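Side-chain contacts in DNA polymerase III subunit beta (Helicobacter pylori 26695, PDB 4S3I), which tethers DNA polymerases and other proteins to DNA as a sliding clamp and so confers processivity on replication: residues S87-E92 / L98-N103; I5-N10 / E42-K47. All blocks are in the same frame, centred on the assembly; numbering follows the deposited sequence. Where two conformers were deposited one is given.

Both contacts lie in the N-terminal clamp domain, their centres about 11 Å apart. Interaction 1 is the pairing of two strands within a five-stranded antiparallel sheet; interaction 2 is side-chain packing from a neighbouring strand of that sheet onto a strand of the second, larger sheet. They are joined directly, because strand 4-7 of interaction 2 lies beside strand 89-94 of interaction 1: the backbone N of I89 probably donates to V7 O at 2.8 Å, and the N of L91 to I5 O at 2.9 Å. I5 thus bonds to the hairpin through its backbone while its side chain reaches L44 across the sheet-to-sheet interface.

Interaction 1 of 2, residues S87-E92 / L98-N103; sequences SNIILE and LAIKQN
A beta hairpin in the N-terminal domain of the sliding clamp pairs S87-E92 with L98-N103; the axes of strands 89-92 and 98-102, running antiparallel, approach to 4.7 Å. I90 and K101 form one hydrogen-bonded pair: I90 N donates to K101 O at 2.8 Å, nearly straight at 168°, and K101 N returns a bond to I90 O. E92 and A99 form the other, with A99 N to E92 O also at 2.8 Å. Between them sits the non-hydrogen-bonded pair L91 and I100, whose side chains lie side by side and point the same way, CD2 of L91 against CG1 of I100 at 3.7 Å. Both touch F77 of helix 74-82. I89, level with Q102 in the register, reaches I100 diagonally and lies side by side with it; chi1 of -66° sets CG1 beside the backbone N and leaves CG2 anti to it, where CG2 meets I100 CG2 at 3.7 Å. On the sheet face of I90, K101, E92 and A99, the carboxylate of E92 forms a salt bridge with K94. Past the last strand pair, the extended side chain of Q102 takes over from the backbone. Its OE1 accepts from K85 N, so the buried amide is held at both ends. The second grip is bent: Q102 NE2 reaches S87 O at 2.9 Å from 45° above the carbonyl plane.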
ATOM      1  N   SER A  87     -10.388 -21.752 -15.769  1.00 46.74           N
ATOM      2  CA  SER A  87     -11.080 -22.531 -16.787  1.00 50.42           C
ATOM      3  C   SER A  87     -12.203 -21.655 -17.349  1.00 46.82           C
ATOM      4  O   SER A  87     -12.560 -20.635 -16.748  1.00 42.05           O
ATOM      5  CB  SER A  87     -11.636 -23.834 -16.204  1.00 52.39           C
ATOM      6  OG  SER A  87     -12.676 -23.592 -15.274  1.00 50.72           O
ATOM      7  N   ASN A  88     -12.750 -22.030 -18.499  1.00 38.86           N
ATOM      8  CA  ASN A  88     -13.722 -21.181 -19.174  1.00 37.93           C
ATOM      9  C   ASN A  88     -14.979 -20.901 -18.344  1.00 38.79           C
ATOM     10  O   ASN A  88     -15.408 -21.732 -17.543  1.00 33.87           O
ATOM     11  CB  ASN A  88     -14.101 -21.781 -20.532  1.00 43.85           C
ATOM     12  CG  ASN A  88     -13.015 -21.590 -21.578  1.00 42.79           C
ATOM     13  OD1 ASN A  88     -11.958 -21.018 -21.300  1.00 39.28           O
ATOM     14  ND2 ASN A  88     -13.275 -22.072 -22.794  1.00 46.86           N
ATOM     15  N   ILE A  89     -15.573 -19.732 -18.566  1.00 35.66           N
ATOM     16  CA  ILE A  89     -16.749 -19.294 -17.814  1.00 32.94           C
ATOM     17  C   ILE A  89     -17.954 -19.125 -18.717  1.00 33.42           C
ATOM     18  O   ILE A  89     -17.857 -18.523 -19.783  1.00 34.53           O
ATOM     19  CB  ILE A  89     -16.463 -17.958 -17.110  1.00 35.61           C
ATOM     20  CG1 ILE A  89     -15.393 -18.166 -16.034  1.00 36.84           C
ATOM     21  CG2 ILE A  89     -17.741 -17.366 -16.499  1.00 33.51           C
ATOM     22  CD1 ILE A  89     -14.845 -16.880 -15.464  1.00 35.43           C
ATOM     23  N   ILE A  90     -19.092 -19.657 -18.285  1.00 33.37           N
ATOM     24  CA  ILE A  90     -20.333 -19.515 -19.019  1.00 33.52           C
ATOM     25  C   ILE A  90     -21.118 -18.301 -18.522  1.00 34.77           C
ATOM     26  O   ILE A  90     -21.361 -18.161 -17.324  1.00 34.68           O
ATOM     27  CB  ILE A  90     -21.189 -20.778 -18.865  1.00 36.66           C
ATOM     28  CG1 ILE A  90     -20.523 -21.951 -19.594  1.00 46.00           C
ATOM     29  CG2 ILE A  90     -22.602 -20.546 -19.366  1.00 34.22           C
ATOM     30  CD1 ILE A  90     -21.186 -23.299 -19.353  1.00 46.19           C
ATOM     31  N   LEU A  91     -21.516 -17.427 -19.442  1.00 34.14           N
ATOM     32  CA  LEU A  91     -22.377 -16.299 -19.100  1.00 32.76           C
ATOM     33  C   LEU A  91     -23.688 -16.463 -19.832  1.00 38.46           C
ATOM     34  O   LEU A  91     -23.712 -16.585 -21.063  1.00 33.52           O
ATOM     35  CB  LEU A  91     -21.719 -14.974 -19.472  1.00 32.34           C
ATOM     36  CG  LEU A  91     -20.317 -14.809 -18.903  1.00 31.91           C
ATOM     37  CD1 LEU A  91     -19.647 -13.550 -19.439  1.00 35.12           C
ATOM     38  CD2 LEU A  91     -20.353 -14.792 -17.372  1.00 31.69           C
ATOM     39  N   GLU A  92     -24.785 -16.491 -19.086  1.00 33.37           N
ATOM     40  CA  GLU A  92     -26.084 -16.720 -19.704  1.00 33.87           C
ATOM     41  C   GLU A  92     -27.171 -15.899 -19.025  1.00 35.18           C
ATOM     42  O   GLU A  92     -27.318 -15.950 -17.808  1.00 34.39           O
ATOM     43  CB  GLU A  92     -26.443 -18.210 -19.634  1.00 50.00           C
ATOM     44  CG  GLU A  92     -27.832 -18.549 -20.186  1.00 55.71           C
ATOM     45  CD  GLU A  92     -28.072 -20.052 -20.289  1.00 65.11           C
ATOM     46  OE1 GLU A  92     -27.231 -20.830 -19.776  1.00 67.01           O
ATOM     47  OE2 GLU A  92     -29.099 -20.448 -20.884  1.00 66.90           O
ATOM     48  N   LEU A  98     -28.287 -12.171 -14.755  1.00 33.48           N
ATOM     49  CA  LEU A  98     -27.167 -12.774 -15.467  1.00 33.12           C
ATOM     50  C   LEU A  98     -26.630 -13.948 -14.664  1.00 38.80           C
ATOM     51  O   LEU A  98     -26.255 -13.784 -13.493  1.00 32.90           O
ATOM     52  CB  LEU A  98     -26.034 -11.771 -15.674  1.00 32.63           C
ATOM     53  CG  LEU A  98     -24.859 -12.388 -16.443  1.00 39.93           C
ATOM     54  CD1 LEU A  98     -25.314 -12.740 -17.854  1.00 37.59           C
ATOM     55  CD2 LEU A  98     -23.624 -11.493 -16.484  1.00 42.46           C
ATOM     56  N   ALA A  99     -26.572 -15.127 -15.281  1.00 33.21           N
ATOM     57  CA  ALA A  99     -26.008 -16.299 -14.600  1.00 33.24           C
ATOM     58  C   ALA A  99     -24.546 -16.484 -14.980  1.00 32.89           C
ATOM     59  O   ALA A  99     -24.177 -16.329 -16.147  1.00 32.82           O
ATOM     60  CB  ALA A  99     -26.810 -17.556 -14.912  1.00 33.76           C
ATOM     61  N   ILE A 100     -23.714 -16.813 -13.997  1.00 32.74           N
ATOM     62  CA  ILE A 100     -22.306 -17.080 -14.255  1.00 32.50           C
ATOM     63  C   ILE A 100     -21.988 -18.498 -13.791  1.00 40.60           C
ATOM     64  O   ILE A 100     -22.229 -18.831 -12.631  1.00 38.91           O
ATOM     65  CB  ILE A 100     -21.412 -16.109 -13.481  1.00 32.04           C
ATOM     66  CG1 ILE A 100     -21.690 -14.658 -13.895  1.00 33.79           C
ATOM     67  CG2 ILE A 100     -19.927 -16.466 -13.652  1.00 31.85           C
ATOM     68  CD1 ILE A 100     -21.111 -13.638 -12.894  1.00 34.57           C
ATOM     69  N   LYS A 101     -21.448 -19.334 -14.677  1.00 33.24           N
ATOM     70  CA  LYS A 101     -21.179 -20.725 -14.299  1.00 36.57           C
ATOM     71  C   LYS A 101     -19.764 -21.133 -14.644  1.00 37.09           C
ATOM     72  O   LYS A 101     -19.236 -20.776 -15.701  1.00 33.41           O
ATOM     73  CB  LYS A 101     -22.160 -21.692 -14.969  1.00 36.01           C
ATOM     74  CG  LYS A 101     -23.527 -21.126 -15.239  1.00 55.19           C
ATOM     75  CD  LYS A 101     -24.518 -21.536 -14.172  1.00 69.75           C
ATOM     76  CE  LYS A 101     -24.755 -23.038 -14.185  1.00 79.96           C
ATOM     77  NZ  LYS A 101     -25.864 -23.429 -13.264  1.00 83.06           N
ATOM     78  N   GLN A 102     -19.144 -21.868 -13.733  1.00 33.80           N
ATOM     79  CA  GLN A 102     -17.868 -22.497 -14.008  1.00 34.02           C
ATOM     80  C   GLN A 102     -17.885 -23.811 -13.252  1.00 39.28           C
ATOM     81  O   GLN A 102     -17.688 -23.824 -12.036  1.00 34.71           O
ATOM     82  CB  GLN A 102     -16.697 -21.637 -13.525  1.00 33.53           C
ATOM     83  CG  GLN A 102     -15.341 -22.255 -13.826  1.00 33.91           C
ATOM     84  CD  GLN A 102     -14.199 -21.523 -13.163  1.00 36.82           C
ATOM     85  OE1 GLN A 102     -14.013 -21.611 -11.946  1.00 42.20           O
ATOM     86  NE2 GLN A 102     -13.418 -20.794 -13.959  1.00 37.09           N
ATOM     87  N   ASN A 103     -18.165 -24.895 -13.972  1.00 38.31           N
ATOM     88  CA  ASN A 103     -18.206 -26.239 -13.396  0.63 37.51           C
ATOM     89  C   ASN A 103     -19.137 -26.325 -12.196  1.00 36.13           C
ATOM     90  O   ASN A 103     -20.354 -26.217 -12.350  1.00 36.10           O
ATOM     91  CB  ASN A 103     -16.808 -26.735 -13.025  0.63 40.52           C
ATOM     92  CG  ASN A 103     -16.792 -28.216 -12.672  0.63 42.96           C
ATOM     93  OD1 ASN A 103     -17.766 -28.938 -12.916  0.63 44.40           O
ATOM     94  ND2 ASN A 103     -15.688 -28.675 -12.102  0.63 40.16           N
TER

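Interaction 2 of 2, residues I5-N10 / E42-K47; sequences ISVSKN and EKLFLK
L44 meets I5 almost at a right angle where the two beta sheets of the N-terminal clamp domain face each other. I5 and V7 belong to strand 4-7 of one sheet, L44 to strand 43-49 of the other, and all three are buried. All three start out toward the opposite segment, but the backbones stay well apart: the CA atoms of I5 and L44 are 8.5 Å from each other, so the contact is made by side chains alone. The ethyl arm of I5 does most of the reaching. Its CG1 sits between the backbone N and the carbonyl carbon (chi1 57°), and the arm then runs out extended to bring CD1 over the branched end of L44. There CD1 touches both methyls, 4.1 Å from L44 CD1 and equally far from L44 CD2, and lies at a like distance from L44 CB. L44 turns CG anti to its own backbone N, chi1 167°, which presents the fork to strand 4-7. V39 of strand 34-40 packs against both I5 and L44, while V7 also touches L12 of helix 9-19 and I59 of strand 53-60; the apolar layer between the sheets therefore continues around this crossing. V7 adds a looser touch from two residues further along the strand, its CG1 lying 4.4 Å from L44 CD2.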
ATOM      1  N   ILE A   5     -22.935 -17.375 -23.833  1.00 34.35           N
ATOM      2  CA  ILE A   5     -21.589 -17.512 -24.362  1.00 34.32           C
ATOM      3  C   ILE A   5     -20.684 -18.192 -23.336  1.00 34.07           C
ATOM      4  O   ILE A   5     -21.057 -18.352 -22.169  1.00 33.83           O
ATOM      5  CB  ILE A   5     -20.982 -16.143 -24.662  1.00 33.91           C
ATOM      6  CG1 ILE A   5     -20.984 -15.275 -23.404  1.00 38.90           C
ATOM      7  CG2 ILE A   5     -21.727 -15.416 -25.788  1.00 34.26           C
ATOM      8  CD1 ILE A   5     -20.170 -14.006 -23.535  1.00 32.95           C
ATOM      9  N   SER A   6     -19.478 -18.563 -23.760  1.00 34.18           N
ATOM     10  CA  SER A   6     -18.441 -18.942 -22.818  1.00 37.01           C
ATOM     11  C   SER A   6     -17.235 -18.101 -23.154  1.00 35.04           C
ATOM     12  O   SER A   6     -17.008 -17.779 -24.331  1.00 36.80           O
ATOM     13  CB  SER A   6     -18.096 -20.430 -22.908  1.00 47.05           C
ATOM     14  OG  SER A   6     -17.335 -20.713 -24.067  1.00 52.36           O
ATOM     15  N   VAL A   7     -16.478 -17.711 -22.130  1.00 33.07           N
ATOM     16  CA  VAL A   7     -15.286 -16.902 -22.331  1.00 32.72           C
ATOM     17  C   VAL A   7     -14.128 -17.415 -21.494  1.00 33.70           C
ATOM     18  O   VAL A   7     -14.309 -18.225 -20.578  1.00 35.40           O
ATOM     19  CB  VAL A   7     -15.526 -15.412 -21.985  1.00 37.21           C
ATOM     20  CG1 VAL A   7     -16.626 -14.821 -22.866  1.00 32.27           C
ATOM     21  CG2 VAL A   7     -15.892 -15.266 -20.514  1.00 31.70           C
ATOM     22  N   SER A   8     -12.938 -16.926 -21.814  1.00 32.48           N
ATOM     23  CA  SER A   8     -11.754 -17.235 -21.041  1.00 33.17           C
ATOM     24  C   SER A   8     -11.765 -16.420 -19.748  1.00 35.44           C
ATOM     25  O   SER A   8     -11.988 -15.208 -19.772  1.00 37.90           O
ATOM     26  CB  SER A   8     -10.502 -16.911 -21.856  1.00 35.21           C
ATOM     27  OG  SER A   8      -9.327 -17.093 -21.089  1.00 44.61           O
ATOM     28  N   LYS A   9     -11.517 -17.088 -18.627  1.00 36.63           N
ATOM     29  CA  LYS A   9     -11.487 -16.436 -17.321  1.00 31.29           C
ATOM     30  C   LYS A   9     -10.502 -15.270 -17.295  1.00 30.79           C
ATOM     31  O   LYS A   9     -10.827 -14.169 -16.846  1.00 30.30           O
ATOM     32  CB  LYS A   9     -11.137 -17.474 -16.239  1.00 33.13           C
ATOM     33  CG  LYS A   9     -11.255 -16.993 -14.793  1.00 31.28           C
ATOM     34  CD  LYS A   9      -9.994 -16.283 -14.317  1.00 30.94           C
ATOM     35  CE  LYS A   9      -9.715 -16.562 -12.851  1.00 43.78           C
ATOM     36  NZ  LYS A   9      -8.540 -15.775 -12.377  1.00 43.10           N
ATOM     37  N   ASN A  10      -9.286 -15.507 -17.772  1.00 30.96           N
ATOM     38  CA  ASN A  10      -8.269 -14.465 -17.723  1.00 38.18           C
ATOM     39  C   ASN A  10      -8.551 -13.282 -18.647  1.00 34.42           C
ATOM     40  O   ASN A  10      -8.271 -12.133 -18.286  1.00 33.70           O
ATOM     41  CB  ASN A  10      -6.876 -15.049 -17.973  1.00 48.31           C
ATOM     42  CG  ASN A  10      -6.470 -16.045 -16.906  1.00 65.56           C
ATOM     43  OD1 ASN A  10      -6.356 -15.699 -15.726  1.00 69.71           O
ATOM     44  ND2 ASN A  10      -6.255 -17.295 -17.312  1.00 70.37           N
ATOM     45  N   GLU A  42     -18.641 -13.254 -32.790  1.00 52.63           N
ATOM     46  CA  GLU A  42     -17.708 -13.924 -31.893  1.00 58.10           C
ATOM     47  C   GLU A  42     -17.017 -12.982 -30.908  1.00 46.19           C
ATOM     48  O   GLU A  42     -15.940 -13.300 -30.405  1.00 43.06           O
ATOM     49  CB  GLU A  42     -16.677 -14.737 -32.682  1.00 74.76           C
ATOM     50  CG  GLU A  42     -16.859 -16.254 -32.559  1.00 90.07           C
ATOM     51  CD  GLU A  42     -18.201 -16.749 -33.097  1.00 97.47           C
ATOM     52  OE1 GLU A  42     -18.792 -17.658 -32.472  1.00 99.17           O
ATOM     53  OE2 GLU A  42     -18.660 -16.240 -34.144  1.00 97.95           O
ATOM     54  N   LYS A  43     -17.633 -11.832 -30.630  1.00 38.39           N
ATOM     55  CA  LYS A  43     -17.083 -10.889 -29.645  1.00 36.60           C
ATOM     56  C   LYS A  43     -18.060 -10.637 -28.495  1.00 40.08           C
ATOM     57  O   LYS A  43     -19.283 -10.662 -28.691  1.00 34.19           O
ATOM     58  CB  LYS A  43     -16.716  -9.548 -30.302  1.00 41.54           C
ATOM     59  CG  LYS A  43     -15.564  -9.587 -31.321  1.00 44.42           C
ATOM     60  CD  LYS A  43     -15.245  -8.176 -31.840  1.00 47.59           C
ATOM     61  CE  LYS A  43     -13.977  -8.129 -32.695  1.00 53.71           C
ATOM     62  NZ  LYS A  43     -13.672  -6.742 -33.166  1.00 51.80           N
ATOM     63  N   LEU A  44     -17.516 -10.416 -27.297  1.00 41.17           N
ATOM     64  CA  LEU A  44     -18.279  -9.846 -26.182  1.00 35.17           C
ATOM     65  C   LEU A  44     -17.747  -8.443 -25.935  1.00 32.12           C
ATOM     66  O   LEU A  44     -16.567  -8.268 -25.648  1.00 31.73           O
ATOM     67  CB  LEU A  44     -18.115 -10.671 -24.900  1.00 32.15           C
ATOM     68  CG  LEU A  44     -18.622  -9.979 -23.629  1.00 31.71           C
ATOM     69  CD1 LEU A  44     -20.144  -9.947 -23.620  1.00 32.07           C
ATOM     70  CD2 LEU A  44     -18.103 -10.657 -22.374  1.00 31.34           C
ATOM     71  N   PHE A  45     -18.607  -7.445 -26.076  1.00 32.28           N
ATOM     72  CA  PHE A  45     -18.237  -6.072 -25.788  1.00 31.97           C
ATOM     73  C   PHE A  45     -18.691  -5.716 -24.384  1.00 31.57           C
ATOM     74  O   PHE A  45     -19.819  -6.018 -23.985  1.00 31.78           O
ATOM     75  CB  PHE A  45     -18.899  -5.120 -26.786  1.00 32.52           C
ATOM     76  CG  PHE A  45     -18.314  -5.193 -28.171  1.00 35.23           C
ATOM     77  CD1 PHE A  45     -18.766  -6.144 -29.078  1.00 39.93           C
ATOM     78  CD2 PHE A  45     -17.299  -4.318 -28.561  1.00 37.63           C
ATOM     79  CE1 PHE A  45     -18.226  -6.217 -30.371  1.00 45.48           C
ATOM     80  CE2 PHE A  45     -16.746  -4.385 -29.847  1.00 37.75           C
ATOM     81  CZ  PHE A  45     -17.215  -5.337 -30.749  1.00 42.39           C
ATOM     82  N   LEU A  46     -17.805  -5.062 -23.652  1.00 31.06           N
ATOM     83  CA  LEU A  46     -18.084  -4.639 -22.294  1.00 30.73           C
ATOM     84  C   LEU A  46     -17.829  -3.139 -22.269  1.00 38.75           C
ATOM     85  O   LEU A  46     -16.773  -2.678 -22.721  1.00 35.19           O
ATOM     86  CB  LEU A  46     -17.173  -5.375 -21.306  1.00 30.24           C
ATOM     87  CG  LEU A  46     -17.122  -6.907 -21.376  1.00 30.43           C
ATOM     88  CD1 LEU A  46     -16.056  -7.378 -22.343  1.00 32.43           C
ATOM     89  CD2 LEU A  46     -16.857  -7.534 -19.993  1.00 30.04           C
ATOM     90  N   LYS A  47     -18.797  -2.359 -21.801  1.00 30.88           N
ATOM     91  CA  LYS A  47     -18.566  -0.920 -21.743  1.00 33.97           C
ATOM     92  C   LYS A  47     -19.095  -0.255 -20.481  1.00 34.48           C
ATOM     93  O   LYS A  47     -20.137  -0.637 -19.948  1.00 33.15           O
ATOM     94  CB  LYS A  47     -19.075  -0.208 -22.999  1.00 34.91           C
ATOM     95  CG  LYS A  47     -20.569  -0.142 -23.153  1.00 38.09           C
ATOM     96  CD  LYS A  47     -20.914   0.796 -24.307  1.00 49.16           C
ATOM     97  CE  LYS A  47     -22.411   0.819 -24.607  1.00 58.80           C
ATOM     98  NZ  LYS A  47     -22.863  -0.383 -25.364  1.00 60.63           N
TER